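Local coordinates for protein Fc fragment of IgE receptor II (Bos taurus, PDB 6PWS) that probably acts as a low-affinity IgE receptor (CD23) whose C-type lectin domain binds mannose-type sugars through calcium, at residues S89-G94 / N104-L109; I67-L72 / G112-A117. One frame throughout, in Å; residues are numbered along the deposited sequence.

Interaction 1 (S89-G94 / N104-L109). With CA (calcium ion), chain C.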
loop_
_atom_site.group_PDB
_atom_site.type_symbol
_atom_site.label_atom_id
_atom_site.label_comp_id
_atom_site.label_asym_id
_atom_site.label_seq_id
_atom_site.Cartn_x
_atom_site.Cartn_y
_atom_site.Cartn_z
ATOM N N SER A 89 6.551 1.035 10.853
ATOM C CA SER A 89 7.145 1.439 9.585
ATOM C C SER A 89 8.104 0.385 9.043
ATOM O O SER A 89 8.695 -0.405 9.784
ATOM C CB SER A 89 7.861 2.789 9.677
ATOM O OG SER A 89 8.914 2.756 10.626
ATOM N N ASN A 90 8.293 0.434 7.724
ATOM C CA ASN A 90 9.236 -0.428 7.023
ATOM C C ASN A 90 9.987 0.356 5.956
ATOM O O ASN A 90 10.198 -0.137 4.842
ATOM C CB ASN A 90 8.533 -1.644 6.423
ATOM C CG ASN A 90 9.497 -2.727 6.013
ATOM O OD1 ASN A 90 10.466 -3.003 6.726
ATOM N ND2 ASN A 90 9.233 -3.374 4.875
ATOM N N TRP A 91 10.416 1.584 6.272
ATOM C CA TRP A 91 11.096 2.417 5.293
ATOM C C TRP A 91 12.418 1.808 4.844
ATOM O O TRP A 91 13.249 1.406 5.667
ATOM C CB TRP A 91 11.384 3.796 5.898
ATOM C CG TRP A 91 10.169 4.605 6.224
ATOM C CD1 TRP A 91 9.733 4.972 7.468
ATOM C CD2 TRP A 91 9.237 5.170 5.285
ATOM N NE1 TRP A 91 8.587 5.721 7.368
ATOM C CE2 TRP A 91 8.262 5.858 6.040
ATOM C CE3 TRP A 91 9.154 5.193 3.882
ATOM C CZ2 TRP A 91 7.228 6.578 5.439
ATOM C CZ3 TRP A 91 8.121 5.905 3.287
ATOM C CH2 TRP A 91 7.169 6.579 4.068
ATOM N N GLN A 92 12.654 1.818 3.540
ATOM C CA GLN A 92 14.006 1.631 3.035
ATOM C C GLN A 92 14.919 2.665 3.695
ATOM O O GLN A 92 14.517 3.825 3.842
ATOM C CB GLN A 92 13.985 1.855 1.515
ATOM C CG GLN A 92 15.343 1.803 0.809
ATOM C CD GLN A 92 15.941 0.413 0.745
ATOM O OE1 GLN A 92 15.304 -0.572 1.081
ATOM N NE2 GLN A 92 17.192 0.334 0.342
ATOM N N PRO A 93 16.137 2.302 4.102
ATOM C CA PRO A 93 17.028 3.303 4.697
ATOM C C PRO A 93 17.141 4.562 3.846
ATOM O O PRO A 93 17.372 4.505 2.636
ATOM C CB PRO A 93 18.356 2.550 4.812
ATOM C CG PRO A 93 17.908 1.131 5.094
ATOM C CD PRO A 93 16.697 0.943 4.193
ATOM N N GLY A 94 16.982 5.713 4.503
ATOM C CA GLY A 94 17.052 7.001 3.843
ATOM C C GLY A 94 15.724 7.523 3.337
ATOM O O GLY A 94 15.639 8.703 2.960
ATOM N N ASN A 104 5.144 12.143 -2.909
ATOM C CA ASN A 104 4.081 12.240 -1.916
ATOM C C ASN A 104 3.216 10.997 -1.803
ATOM O O ASN A 104 2.253 11.010 -1.030
ATOM C CB ASN A 104 3.252 13.500 -2.149
ATOM C CG ASN A 104 4.134 14.727 -2.298
ATOM O OD1 ASN A 104 5.097 14.920 -1.554
ATOM N ND2 ASN A 104 3.821 15.558 -3.270
ATOM N N CYS A 105 3.575 9.919 -2.503
ATOM C CA CYS A 105 2.814 8.672 -2.509
ATOM C C CYS A 105 3.780 7.531 -2.224
ATOM O O CYS A 105 4.874 7.495 -2.786
ATOM C CB CYS A 105 2.156 8.471 -3.872
ATOM S SG CYS A 105 0.855 9.707 -4.226
ATOM N N VAL A 106 3.385 6.580 -1.382
ATOM C CA VAL A 106 4.312 5.540 -0.941
ATOM C C VAL A 106 4.076 4.229 -1.676
ATOM O O VAL A 106 2.936 3.799 -1.903
ATOM C CB VAL A 106 4.256 5.357 0.587
ATOM C CG1 VAL A 106 5.269 4.317 1.060
ATOM C CG2 VAL A 106 4.509 6.686 1.286
ATOM N N MET A 107 5.191 3.591 -2.031
ATOM C CA MET A 107 5.235 2.286 -2.661
ATOM C C MET A 107 6.089 1.337 -1.828
ATOM O O MET A 107 6.945 1.764 -1.043
ATOM C CB MET A 107 5.855 2.375 -4.070
ATOM C CG MET A 107 7.341 2.752 -4.044
ATOM S SD MET A 107 8.098 3.005 -5.659
ATOM C CE MET A 107 8.094 1.327 -6.290
ATOM N N MET A 108 5.850 0.038 -2.023
ATOM C CA MET A 108 6.811 -0.990 -1.650
ATOM C C MET A 108 7.755 -1.219 -2.825
ATOM O O MET A 108 7.316 -1.378 -3.973
ATOM C CB MET A 108 6.141 -2.322 -1.322
ATOM C CG MET A 108 5.483 -2.386 0.032
ATOM S SD MET A 108 4.884 -4.050 0.458
ATOM C CE MET A 108 3.467 -4.206 -0.639
ATOM N N LEU A 109 9.052 -1.249 -2.536
ATOM C CA LEU A 109 10.040 -1.775 -3.465
ATOM C C LEU A 109 9.819 -3.282 -3.633
ATOM O O LEU A 109 8.986 -3.891 -2.964
ATOM C CB LEU A 109 11.442 -1.468 -2.949
ATOM C CG LEU A 109 11.754 0.010 -2.714
ATOM C CD1 LEU A 109 13.122 0.145 -2.065
ATOM C CD2 LEU A 109 11.693 0.805 -4.017
HETATM CA CA CA C . 6.440 14.158 0.350
HETATM O O HOH W 1 7.923 12.642 1.397
#
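The loop 89-94 is pinned by a backbone hydrogen bond from Trp114 N to Asn90 O, and the residue after Asn90, Trp91, packs on Val106. This is the long-loop region of the C-type lectin fold, and the contact joins that loop to strand 105-108 through two side-chain pairs. The backbone of Trp91 starts the indole away from the strand. With CG anti to the carbonyl carbon (chi1 -65°), the ring comes back and its six-membered end meets the valine. Val106 CG2 lies at the edge of the indole, near its plane, 3.9 Å from Trp91 CH2. Val106 CG1 comes to Trp91 CZ3 at 4.0 Å from out of the plane. The indole also meets Trp114 and Phe78 edge-to-face. One residue on, Gln92 covers the end of Leu109. Its chain bends at chi2 (71°), so that CB, CG, CD and OE1 all pass near a single methyl. The nearest of these pairs is Gln92 OE1 to Leu109 CD1 at 3.9 Å, a van der Waals contact. The carboxamide of Asn90 is held by the neighbouring hairpin, with OD1 bonded to Lys113 and ND2 weakly to Gly112. At the other end of the strand, Asn104 and Cys105 both face Ala117 in a classic beta bulge. Cys105 is in a disulfide with Cys119. Asn104 is a ligand of a calcium ion, as are Asp71, Glu75, Asp98 and Glu103. A water completes that shell, its oxygen 2.4 Å from the calcium.

Interaction 2 (I67-L72 / G112-A117). With CA (calcium ion), chain B; CA (calcium ion), chain C; MMA (methyl alpha-D-mannopyranoside), chain D.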
loop_
_atom_site.group_PDB
_atom_site.type_symbol
_atom_site.label_atom_id
_atom_site.label_comp_id
_atom_site.label_asym_id
_atom_site.label_seq_id
_atom_site.Cartn_x
_atom_site.Cartn_y
_atom_site.Cartn_z
ATOM N N ILE A 67 1.033 1.342 -2.046
ATOM C CA ILE A 67 0.317 1.111 -0.800
ATOM C C ILE A 67 -0.475 2.375 -0.423
ATOM O O ILE A 67 -0.358 3.432 -1.044
ATOM C CB ILE A 67 1.246 0.635 0.344
ATOM C CG1 ILE A 67 2.229 1.724 0.787
ATOM C CG2 ILE A 67 1.971 -0.644 -0.072
ATOM C CD1 ILE A 67 3.004 1.354 2.058
ATOM N N GLY A 68 -1.295 2.246 0.621
ATOM C CA GLY A 68 -2.235 3.279 1.011
ATOM C C GLY A 68 -1.683 4.300 1.990
ATOM O O GLY A 68 -2.273 4.545 3.048
ATOM N N LEU A 69 -0.572 4.940 1.624
ATOM C CA LEU A 69 0.147 5.869 2.492
ATOM C C LEU A 69 0.606 7.042 1.634
ATOM O O LEU A 69 1.137 6.829 0.537
ATOM C CB LEU A 69 1.331 5.143 3.154
ATOM C CG LEU A 69 2.091 5.900 4.243
ATOM C CD1 LEU A 69 1.207 6.189 5.449
ATOM C CD2 LEU A 69 3.319 5.086 4.662
ATOM N N ARG A 70 0.379 8.274 2.104
ATOM C CA ARG A 70 0.685 9.461 1.313
ATOM C C ARG A 70 0.873 10.652 2.244
ATOM O O ARG A 70 0.330 10.677 3.348
ATOM C CB ARG A 70 -0.422 9.750 0.280
ATOM C CG ARG A 70 -1.710 10.386 0.807
ATOM C CD ARG A 70 -2.561 9.509 1.742
ATOM N NE ARG A 70 -3.791 10.220 2.116
ATOM C CZ ARG A 70 -4.770 9.744 2.895
ATOM N NH1 ARG A 70 -4.678 8.517 3.401
ATOM N NH2 ARG A 70 -5.832 10.500 3.178
ATOM N N ASP A 71 1.624 11.657 1.763
ATOM C CA ASP A 71 1.763 12.944 2.444
ATOM C C ASP A 71 1.378 14.104 1.526
ATOM O O ASP A 71 1.935 15.199 1.619
ATOM C CB ASP A 71 3.133 13.181 3.086
ATOM C CG ASP A 71 4.268 13.434 2.099
ATOM O OD1 ASP A 71 4.195 13.013 0.933
ATOM O OD2 ASP A 71 5.278 14.050 2.528
ATOM N N LEU A 72 0.395 13.877 0.662
ATOM C CA LEU A 72 -0.091 14.915 -0.245
ATOM C C LEU A 72 -0.599 16.166 0.477
ATOM O O LEU A 72 -0.362 17.288 0.013
ATOM C CB LEU A 72 -1.198 14.346 -1.133
ATOM C CG LEU A 72 -0.706 13.481 -2.290
ATOM C CD1 LEU A 72 -1.798 12.558 -2.810
ATOM C CD2 LEU A 72 -0.176 14.383 -3.401
ATOM N N GLY A 112 9.798 -5.233 -0.448
ATOM C CA GLY A 112 8.825 -4.856 0.555
ATOM C C GLY A 112 9.141 -3.591 1.323
ATOM O O GLY A 112 8.250 -3.064 2.007
ATOM N N LYS A 113 10.374 -3.083 1.240
ATOM C CA LYS A 113 10.737 -1.851 1.932
ATOM C C LYS A 113 10.028 -0.667 1.278
ATOM O O LYS A 113 9.822 -0.632 0.065
ATOM C CB LYS A 113 12.250 -1.651 1.900
ATOM C CG LYS A 113 13.049 -2.664 2.719
ATOM C CD LYS A 113 12.893 -2.440 4.211
ATOM C CE LYS A 113 13.588 -3.507 5.040
ATOM N NZ LYS A 113 13.298 -3.314 6.473
ATOM N N TRP A 114 9.660 0.322 2.091
ATOM C CA TRP A 114 8.858 1.431 1.607
ATOM C C TRP A 114 9.721 2.560 1.049
ATOM O O TRP A 114 10.787 2.882 1.582
ATOM C CB TRP A 114 7.973 2.012 2.707
ATOM C CG TRP A 114 7.085 1.047 3.431
ATOM C CD1 TRP A 114 6.802 -0.259 3.125
ATOM C CD2 TRP A 114 6.362 1.344 4.625
ATOM N NE1 TRP A 114 5.935 -0.788 4.055
ATOM C CE2 TRP A 114 5.658 0.177 4.990
ATOM C CE3 TRP A 114 6.239 2.491 5.422
ATOM C CZ2 TRP A 114 4.874 0.110 6.139
ATOM C CZ3 TRP A 114 5.449 2.425 6.557
ATOM C CH2 TRP A 114 4.775 1.245 6.907
ATOM N N ASN A 115 9.214 3.192 -0.007
ATOM C CA ASN A 115 9.844 4.342 -0.632
ATOM C C ASN A 115 8.756 5.347 -0.999
ATOM O O ASN A 115 7.745 4.964 -1.592
ATOM C CB ASN A 115 10.574 3.912 -1.913
ATOM C CG ASN A 115 11.102 5.088 -2.684
ATOM O OD1 ASN A 115 11.702 5.994 -2.097
ATOM N ND2 ASN A 115 10.873 5.106 -3.987
ATOM N N ASP A 116 8.958 6.624 -0.671
ATOM C CA ASP A 116 8.119 7.664 -1.260
ATOM C C ASP A 116 8.514 7.874 -2.719
ATOM O O ASP A 116 9.703 7.902 -3.065
ATOM C CB ASP A 116 8.129 8.974 -0.441
ATOM C CG ASP A 116 9.493 9.638 -0.297
ATOM O OD1 ASP A 116 10.532 8.956 -0.449
ATOM O OD2 ASP A 116 9.481 10.845 0.029
ATOM N N ALA A 117 7.504 7.996 -3.578
ATOM C CA ALA A 117 7.709 8.096 -5.014
ATOM C C ALA A 117 6.851 9.209 -5.597
ATOM O O ALA A 117 5.903 9.705 -4.981
ATOM C CB ALA A 117 7.371 6.760 -5.688
HETATM CA CA CA B . 11.980 8.425 -2.249
HETATM CA CA CA C . 6.440 14.158 0.350
HETATM C C1 MMA D . 15.068 7.601 -7.077
HETATM C C2 MMA D . 13.627 7.460 -6.607
HETATM C C3 MMA D . 13.528 8.013 -5.235
HETATM C C4 MMA D . 14.429 7.285 -4.280
HETATM C C5 MMA D . 15.876 7.293 -4.771
HETATM C C6 MMA D . 16.709 6.374 -3.926
HETATM C C7 MMA D . 16.675 9.325 -7.329
HETATM O O1 MMA D . 15.347 8.937 -7.058
HETATM O O2 MMA D . 13.201 6.087 -6.590
HETATM O O3 MMA D . 12.180 7.885 -4.735
HETATM O O4 MMA D . 14.299 7.916 -3.007
HETATM O O5 MMA D . 15.982 6.839 -6.169
HETATM O O6 MMA D . 18.025 6.377 -4.412
HETATM O O HOH W 1 7.923 12.642 1.397
#
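Ile67 CD1 sits over one face of the Trp114 indole, 4.0 Å from the centroid of the five-membered ring. It lies 5° off the ring normal, a CH-pi contact. Leu69 CD2 reaches the six-membered half obliquely, 3.9 Å from Trp114 CZ3. Ile67 and Leu69 belong to the WIGL sequence of C-type lectins, and Trp114 opens their WND sequence. The isoleucine CG1 lies between the backbone N and the carbonyl carbon (chi1 67°), and the extended chi2 then sends CD1 out to the ring. All three side chains are buried. Trp114 NE1 is turned to Gln53 of helix 50-59.

The next two residues, Asn115 and Asp116, supply part of the sugar site. Asn115 is a ligand of the calcium there. Asp116 binds it twice, through OD1 at 2.4 Å and through its backbone O at 2.5 Å. The methyl mannoside adds O3 and O4, each 2.5 Å from the same ion, and Glu95, Asn97 and Glu103 complete the shell. A second calcium is held by both carboxylate oxygens of Asp71, the shorter bond being OD2 at 2.5 Å. A water on this ion donates a hydrogen bond to Asp116 OD2, 2.7 Å away. The water and the ion probably ease the repulsion between the Asp71 and Asp116 carboxylates. Gly76 N also bonds Asp71 OD2.

Gly68, the centre of an inverse gamma turn, marks the corner between strand 65-67 and strand 69-70. Strand 105-108 runs between strands 65-67 and 114-117, and strand 79-80 pairs with 69-70.

How the interactions relate
The centres of interactions 1 and 2 are about 5 Å apart, on the same side of the domain. Along the chain the order is 67-72, 89-94, 104-109, 112-117, so interaction 1 falls within the span between the two segments of interaction 2. Strands 105-108 and 114-117 are antiparallel neighbours in one sheet, joined at Cys105 O and Ala117 N. The side chain of Val106 touches Trp114, so the long loop, the strand hairpin and the WIGL strands share one apolar cluster. Both interactions contribute to the calcium bound by Asp71 and Asn104. Interaction 2 also carries two ligands of the sugar-binding calcium.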